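Local coordinates for globin protein (Ramazzottius varieornatus, PDB 5ZIQ) that binds heme b with two axial histidines on the iron and, as a member of the globin family, may bind or carry oxygen, at residues A[106-117]-A[160-171]. Sequence-based numbering, arbitrary orientation. Where two conformers were deposited one is given.
With HEM (protoporphyrin IX containing Fe), chain E; SO4 (sulfate ion), chain G.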
loop_
_atom_site.group_PDB
_atom_site.type_symbol
_atom_site.label_atom_id
_atom_site.label_comp_id
_atom_site.label_asym_id
_atom_site.label_seq_id
_atom_site.Cartn_x
_atom_site.Cartn_y
_atom_site.Cartn_z
ATOM N N LEU A 106 -1.472 -14.681 0.858
ATOM C CA LEU A 106 -2.761 -14.682 0.156
ATOM C C LEU A 106 -3.957 -14.468 1.085
ATOM O O LEU A 106 -4.847 -13.694 0.772
ATOM C CB LEU A 106 -2.935 -15.963 -0.667
ATOM C CG LEU A 106 -1.955 -16.161 -1.837
ATOM C CD1 LEU A 106 -2.099 -17.577 -2.375
ATOM C CD2 LEU A 106 -2.148 -15.132 -2.943
ATOM N N THR A 107 -3.956 -15.137 2.242
ATOM C CA THR A 107 -4.992 -14.955 3.265
ATOM C C THR A 107 -5.077 -13.465 3.653
ATOM O O THR A 107 -6.168 -12.868 3.683
ATOM C CB THR A 107 -4.656 -15.819 4.495
ATOM O OG1 THR A 107 -4.762 -17.201 4.129
ATOM C CG2 THR A 107 -5.608 -15.509 5.689
ATOM N N ASN A 108 -3.921 -12.860 3.895
ATOM C CA ASN A 108 -3.884 -11.483 4.392
ATOM C C ASN A 108 -4.355 -10.492 3.345
ATOM O O ASN A 108 -5.155 -9.600 3.655
ATOM C CB ASN A 108 -2.481 -11.133 4.883
ATOM C CG ASN A 108 -2.111 -11.858 6.160
ATOM O OD1 ASN A 108 -2.983 -12.268 6.931
ATOM N ND2 ASN A 108 -0.813 -12.033 6.385
ATOM N N LEU A 109 -3.892 -10.656 2.099
ATOM C CA LEU A 109 -4.292 -9.724 1.044
ATOM C C LEU A 109 -5.759 -9.872 0.665
ATOM O O LEU A 109 -6.449 -8.868 0.447
ATOM C CB LEU A 109 -3.382 -9.842 -0.172
ATOM C CG LEU A 109 -1.925 -9.420 0.076
ATOM C CD1 LEU A 109 -1.100 -9.885 -1.113
ATOM C CD2 LEU A 109 -1.806 -7.905 0.305
ATOM N N LYS A 110 -6.265 -11.106 0.591
ATOM C CA LYS A 110 -7.690 -11.265 0.275
ATOM C C LYS A 110 -8.568 -10.682 1.384
ATOM O O LYS A 110 -9.595 -10.078 1.089
ATOM C CB LYS A 110 -8.047 -12.735 -0.007
ATOM C CG LYS A 110 -7.393 -13.263 -1.279
ATOM C CD LYS A 110 -7.602 -14.754 -1.465
ATOM C CE LYS A 110 -6.629 -15.294 -2.497
ATOM N NZ LYS A 110 -6.838 -16.748 -2.742
ATOM N N ARG A 111 -8.141 -10.794 2.648
ATOM C CA ARG A 111 -8.882 -10.147 3.738
ATOM C C ARG A 111 -9.000 -8.617 3.543
ATOM O O ARG A 111 -10.088 -8.057 3.712
ATOM C CB ARG A 111 -8.252 -10.455 5.089
ATOM C CG ARG A 111 -8.915 -9.697 6.243
ATOM C CD ARG A 111 -8.508 -10.194 7.601
ATOM N NE ARG A 111 -9.149 -11.470 7.867
ATOM C CZ ARG A 111 -8.522 -12.632 8.015
ATOM N NH1 ARG A 111 -7.198 -12.712 7.930
ATOM N NH2 ARG A 111 -9.239 -13.726 8.244
ATOM N N VAL A 112 -7.904 -7.964 3.145
ATOM C CA VAL A 112 -7.916 -6.508 2.906
ATOM C C VAL A 112 -9.004 -6.190 1.882
ATOM O O VAL A 112 -9.803 -5.275 2.078
ATOM C CB VAL A 112 -6.553 -6.024 2.370
ATOM C CG1 VAL A 112 -6.620 -4.574 1.907
ATOM C CG2 VAL A 112 -5.471 -6.179 3.431
ATOM N N GLY A 113 -9.047 -6.961 0.796
ATOM C CA GLY A 113 -10.071 -6.729 -0.232
ATOM C C GLY A 113 -11.480 -6.906 0.304
ATOM O O GLY A 113 -12.343 -6.055 0.052
ATOM N N ARG A 114 -11.700 -7.990 1.043
ATOM C CA ARG A 114 -13.011 -8.269 1.648
ATOM C C ARG A 114 -13.451 -7.159 2.608
ATOM O O ARG A 114 -14.644 -6.878 2.727
ATOM C CB ARG A 114 -12.980 -9.631 2.349
ATOM C CG ARG A 114 -14.248 -10.024 3.079
ATOM C CD ARG A 114 -14.383 -11.538 3.162
ATOM N NE ARG A 114 -13.157 -12.230 2.777
ATOM C CZ ARG A 114 -12.120 -12.418 3.586
ATOM N NH1 ARG A 114 -12.160 -11.964 4.832
ATOM N NH2 ARG A 114 -11.043 -13.057 3.151
ATOM N N GLN A 115 -12.482 -6.509 3.259
ATOM C CA GLN A 115 -12.753 -5.411 4.184
ATOM C C GLN A 115 -13.274 -4.122 3.550
ATOM O O GLN A 115 -13.800 -3.289 4.269
ATOM C CB GLN A 115 -11.546 -5.138 5.072
ATOM C CG GLN A 115 -11.291 -6.246 6.087
ATOM C CD GLN A 115 -9.950 -6.091 6.768
ATOM O OE1 GLN A 115 -8.970 -5.668 6.151
ATOM N NE2 GLN A 115 -9.895 -6.441 8.037
ATOM N N HIS A 116 -13.125 -3.964 2.229
ATOM C CA HIS A 116 -13.692 -2.790 1.518
ATOM C C HIS A 116 -15.065 -2.997 0.893
ATOM O O HIS A 116 -15.639 -2.048 0.376
ATOM C CB HIS A 116 -12.707 -2.268 0.454
ATOM C CG HIS A 116 -11.418 -1.782 1.039
ATOM N ND1 HIS A 116 -10.457 -2.652 1.509
ATOM C CD2 HIS A 116 -10.945 -0.531 1.260
ATOM C CE1 HIS A 116 -9.449 -1.959 1.997
ATOM N NE2 HIS A 116 -9.713 -0.671 1.854
ATOM N N LYS A 117 -15.592 -4.221 0.946
ATOM C CA LYS A 117 -16.868 -4.541 0.290
ATOM C C LYS A 117 -18.027 -3.621 0.637
ATOM O O LYS A 117 -18.825 -3.241 -0.239
ATOM C CB LYS A 117 -17.253 -5.979 0.606
ATOM C CG LYS A 117 -16.516 -6.990 -0.249
ATOM C CD LYS A 117 -16.671 -8.385 0.336
ATOM C CE LYS A 117 -17.966 -9.049 -0.099
ATOM N NZ LYS A 117 -18.007 -10.477 0.327
ATOM N N TRP A 160 0.870 -7.232 -8.353
ATOM C CA TRP A 160 0.473 -8.564 -7.915
ATOM C C TRP A 160 -0.337 -8.469 -6.612
ATOM O O TRP A 160 -1.397 -9.104 -6.487
ATOM C CB TRP A 160 1.713 -9.432 -7.762
ATOM C CG TRP A 160 1.449 -10.826 -7.281
ATOM C CD1 TRP A 160 1.200 -11.929 -8.059
ATOM C CD2 TRP A 160 1.426 -11.273 -5.931
ATOM N NE1 TRP A 160 1.014 -13.039 -7.259
ATOM C CE2 TRP A 160 1.158 -12.665 -5.955
ATOM C CE3 TRP A 160 1.612 -10.637 -4.688
ATOM C CZ2 TRP A 160 1.059 -13.433 -4.792
ATOM C CZ3 TRP A 160 1.516 -11.404 -3.531
ATOM C CH2 TRP A 160 1.239 -12.787 -3.590
ATOM N N THR A 161 0.126 -7.660 -5.653
ATOM C CA THR A 161 -0.674 -7.477 -4.428
ATOM C C THR A 161 -2.068 -6.932 -4.717
ATOM O O THR A 161 -3.031 -7.396 -4.103
ATOM C CB THR A 161 0.000 -6.583 -3.343
ATOM O OG1 THR A 161 0.101 -5.217 -3.786
ATOM C CG2 THR A 161 1.370 -7.118 -2.991
ATOM N N THR A 162 -2.191 -5.960 -5.630
ATOM C CA THR A 162 -3.521 -5.395 -5.975
ATOM C C THR A 162 -4.459 -6.453 -6.524
ATOM O O THR A 162 -5.656 -6.468 -6.176
ATOM C CB THR A 162 -3.385 -4.266 -6.996
ATOM O OG1 THR A 162 -2.675 -3.214 -6.372
ATOM C CG2 THR A 162 -4.771 -3.713 -7.484
ATOM N N GLU A 163 -3.925 -7.314 -7.390
ATOM C CA GLU A 163 -4.711 -8.403 -7.940
ATOM C C GLU A 163 -5.269 -9.295 -6.824
ATOM O O GLU A 163 -6.442 -9.672 -6.872
ATOM C CB GLU A 163 -3.895 -9.181 -8.967
ATOM C CG GLU A 163 -4.729 -10.039 -9.908
ATOM C CD GLU A 163 -5.087 -11.399 -9.343
ATOM O OE1 GLU A 163 -6.254 -11.817 -9.538
ATOM O OE2 GLU A 163 -4.212 -12.054 -8.724
ATOM N N LYS A 164 -4.463 -9.576 -5.800
ATOM C CA LYS A 164 -4.934 -10.445 -4.705
ATOM C C LYS A 164 -5.954 -9.743 -3.833
ATOM O O LYS A 164 -6.931 -10.358 -3.391
ATOM C CB LYS A 164 -3.772 -10.991 -3.855
ATOM C CG LYS A 164 -2.723 -11.758 -4.648
ATOM C CD LYS A 164 -3.345 -12.815 -5.556
ATOM C CE LYS A 164 -2.273 -13.576 -6.325
ATOM N NZ LYS A 164 -2.842 -14.645 -7.189
ATOM N N ILE A 165 -5.720 -8.461 -3.576
ATOM C CA ILE A 165 -6.691 -7.645 -2.843
ATOM C C ILE A 165 -8.014 -7.622 -3.614
ATOM O O ILE A 165 -9.059 -7.843 -3.025
ATOM C CB ILE A 165 -6.146 -6.219 -2.569
ATOM C CG1 ILE A 165 -4.972 -6.315 -1.584
ATOM C CG2 ILE A 165 -7.240 -5.327 -1.982
ATOM C CD1 ILE A 165 -4.157 -5.036 -1.435
ATOM N N ARG A 166 -7.953 -7.423 -4.930
ATOM C CA ARG A 166 -9.163 -7.417 -5.752
ATOM C C ARG A 166 -9.915 -8.748 -5.718
ATOM O O ARG A 166 -11.149 -8.748 -5.663
ATOM C CB ARG A 166 -8.811 -7.021 -7.175
ATOM C CG ARG A 166 -8.474 -5.548 -7.312
ATOM C CD ARG A 166 -8.157 -5.227 -8.760
ATOM N NE ARG A 166 -9.273 -5.625 -9.608
ATOM C CZ ARG A 166 -9.284 -5.543 -10.933
ATOM N NH1 ARG A 166 -8.225 -5.074 -11.591
ATOM N NH2 ARG A 166 -10.358 -5.935 -11.602
ATOM N N GLU A 167 -9.173 -9.864 -5.715
ATOM C CA GLU A 167 -9.768 -11.214 -5.575
ATOM C C GLU A 167 -10.578 -11.324 -4.294
ATOM O O GLU A 167 -11.695 -11.840 -4.301
ATOM C CB GLU A 167 -8.697 -12.301 -5.571
ATOM C CG GLU A 167 -8.116 -12.641 -6.931
ATOM C CD GLU A 167 -7.040 -13.716 -6.862
ATOM O OE1 GLU A 167 -6.402 -13.968 -7.902
ATOM O OE2 GLU A 167 -6.838 -14.328 -5.788
ATOM N N GLY A 168 -10.022 -10.812 -3.196
ATOM C CA GLY A 168 -10.715 -10.817 -1.923
ATOM C C GLY A 168 -11.973 -9.980 -1.965
ATOM O O GLY A 168 -12.987 -10.385 -1.428
ATOM N N PHE A 169 -11.903 -8.808 -2.597
ATOM C CA PHE A 169 -13.075 -7.956 -2.764
ATOM C C PHE A 169 -14.197 -8.655 -3.533
ATOM O O PHE A 169 -15.370 -8.479 -3.196
ATOM C CB PHE A 169 -12.684 -6.647 -3.447
ATOM C CG PHE A 169 -13.810 -5.647 -3.557
ATOM C CD1 PHE A 169 -14.079 -4.752 -2.520
ATOM C CD2 PHE A 169 -14.592 -5.589 -4.713
ATOM C CE1 PHE A 169 -15.095 -3.803 -2.642
ATOM C CE2 PHE A 169 -15.613 -4.653 -4.834
ATOM C CZ PHE A 169 -15.869 -3.767 -3.796
ATOM N N ARG A 170 -13.831 -9.438 -4.547
ATOM C CA ARG A 170 -14.804 -10.084 -5.454
ATOM C C ARG A 170 -15.367 -11.404 -4.932
ATOM O O ARG A 170 -16.278 -11.984 -5.548
ATOM C CB ARG A 170 -14.202 -10.261 -6.857
ATOM C CG ARG A 170 -14.007 -8.949 -7.600
ATOM C CD ARG A 170 -14.220 -9.098 -9.101
ATOM N NE ARG A 170 -13.126 -9.794 -9.779
ATOM C CZ ARG A 170 -13.083 -10.045 -11.090
ATOM N NH1 ARG A 170 -14.069 -9.654 -11.895
ATOM N NH2 ARG A 170 -12.046 -10.692 -11.603
ATOM N N GLU A 171 -14.856 -11.862 -3.788
ATOM C CA GLU A 171 -15.377 -13.067 -3.143
ATOM C C GLU A 171 -16.760 -12.882 -2.529
ATOM O O GLU A 171 -17.527 -13.842 -2.450
ATOM C CB GLU A 171 -14.401 -13.580 -2.095
ATOM C CG GLU A 171 -13.431 -14.597 -2.661
ATOM C CD GLU A 171 -12.093 -14.600 -1.956
ATOM O OE1 GLU A 171 -12.039 -14.294 -0.740
ATOM O OE2 GLU A 171 -11.094 -14.921 -2.636
ATOM O OXT GLU A 171 -17.137 -11.791 -2.098
HETATM C CHA HEM E . -10.235 0.301 5.435
HETATM C CHB HEM E . -10.427 3.594 1.906
HETATM C CHC HEM E . -7.347 0.764 -0.653
HETATM C CHD HEM E . -6.051 -1.268 3.554
HETATM C C1A HEM E . -10.608 1.388 4.682
HETATM C C2A HEM E . -11.674 2.267 4.995
HETATM C C3A HEM E . -11.734 3.198 4.003
HETATM C C4A HEM E . -10.704 2.910 3.075
HETATM C CMA HEM E . -12.703 4.348 3.920
HETATM C CAA HEM E . -12.567 2.170 6.212
HETATM C CBA HEM E . -12.433 3.412 7.104
HETATM C CGA HEM E . -11.076 3.447 7.752
HETATM O O1A HEM E . -10.625 2.425 8.314
HETATM O O2A HEM E . -10.395 4.491 7.726
HETATM C C1B HEM E . -9.638 3.072 0.865
HETATM C C2B HEM E . -9.570 3.629 -0.437
HETATM C C3B HEM E . -8.719 2.855 -1.175
HETATM C C4B HEM E . -8.232 1.785 -0.276
HETATM C CMB HEM E . -10.327 4.847 -0.914
HETATM C CAB HEM E . -8.335 3.037 -2.583
HETATM C CBB HEM E . -8.010 4.253 -3.021
HETATM C C1C HEM E . -6.638 0.017 0.277
HETATM C C2C HEM E . -5.440 -0.669 0.065
HETATM C C3C HEM E . -5.064 -1.229 1.284
HETATM C C4C HEM E . -6.047 -0.881 2.239
HETATM C CMC HEM E . -4.697 -0.776 -1.240
HETATM C CAC HEM E . -3.872 -2.034 1.600
HETATM C CBC HEM E . -3.056 -2.485 0.669
HETATM C C1D HEM E . -7.155 -1.028 4.370
HETATM C C2D HEM E . -7.276 -1.676 5.688
HETATM C C3D HEM E . -8.438 -1.241 6.212
HETATM C C4D HEM E . -9.026 -0.334 5.208
HETATM C CMD HEM E . -6.283 -2.635 6.308
HETATM C CAD HEM E . -9.021 -1.619 7.560
HETATM C CBD HEM E . -10.099 -2.672 7.333
HETATM C CGD HEM E . -10.732 -3.100 8.633
HETATM O O1D HEM E . -10.165 -2.835 9.714
HETATM O O2D HEM E . -11.823 -3.723 8.631
HETATM N NA HEM E . -10.048 1.771 3.488
HETATM N NB HEM E . -8.854 1.992 0.886
HETATM N NC HEM E . -6.991 -0.138 1.591
HETATM N ND HEM E . -8.222 -0.234 4.126
HETATM FE FE HEM E . -8.540 0.825 2.571
HETATM S S SO4 G . -12.884 -11.843 7.912
HETATM O O1 SO4 G . -11.920 -12.868 7.451
HETATM O O2 SO4 G . -12.813 -10.653 7.034
HETATM O O3 SO4 G . -14.254 -12.410 7.859
HETATM O O4 SO4 G . -12.552 -11.439 9.301
#
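The F169 ring turns its edge to two carbonyl oxygens, H116 O, in its plane 3.5 Å from CE1, and G113 O. At the other end of this globin F-H helix pair, the W160 ring carries K164 CE over one face, near the rim, and L109 CD1 comes within 3.9 Å of its CZ3. The proximal H116 binds the iron through NE2, opposite H88; its ND1 donates to V112 O (2.8 Å), which lies almost in the ring plane, and together with the iron bond this limits the ring's rotation. The guanidiniums of R111 and R114 meet a sulfate edge-on.

The pair illustrates how glycines permit close helix crossing: G113 and G168 let the axes approach to 6.2 Å at -56°, leaving no room for a CB on either. Here CA-H...O contacts join the backbones, G113 CA lying 3.2 Å from I165 O. L109 is a knob in the hole formed by W160, T161, K164 and I165. Q115 lies along a heme propionate arm, its OE1 3.4 Å from HEM CBD; an alanine here, lacking the amide, would probably leave that arm freer to turn. At the chain's C-terminus, E171 OXT receives K117 NZ at 2.9 Å in a hydrogen-bonded salt bridge, the lysine bending at chi3 (84°).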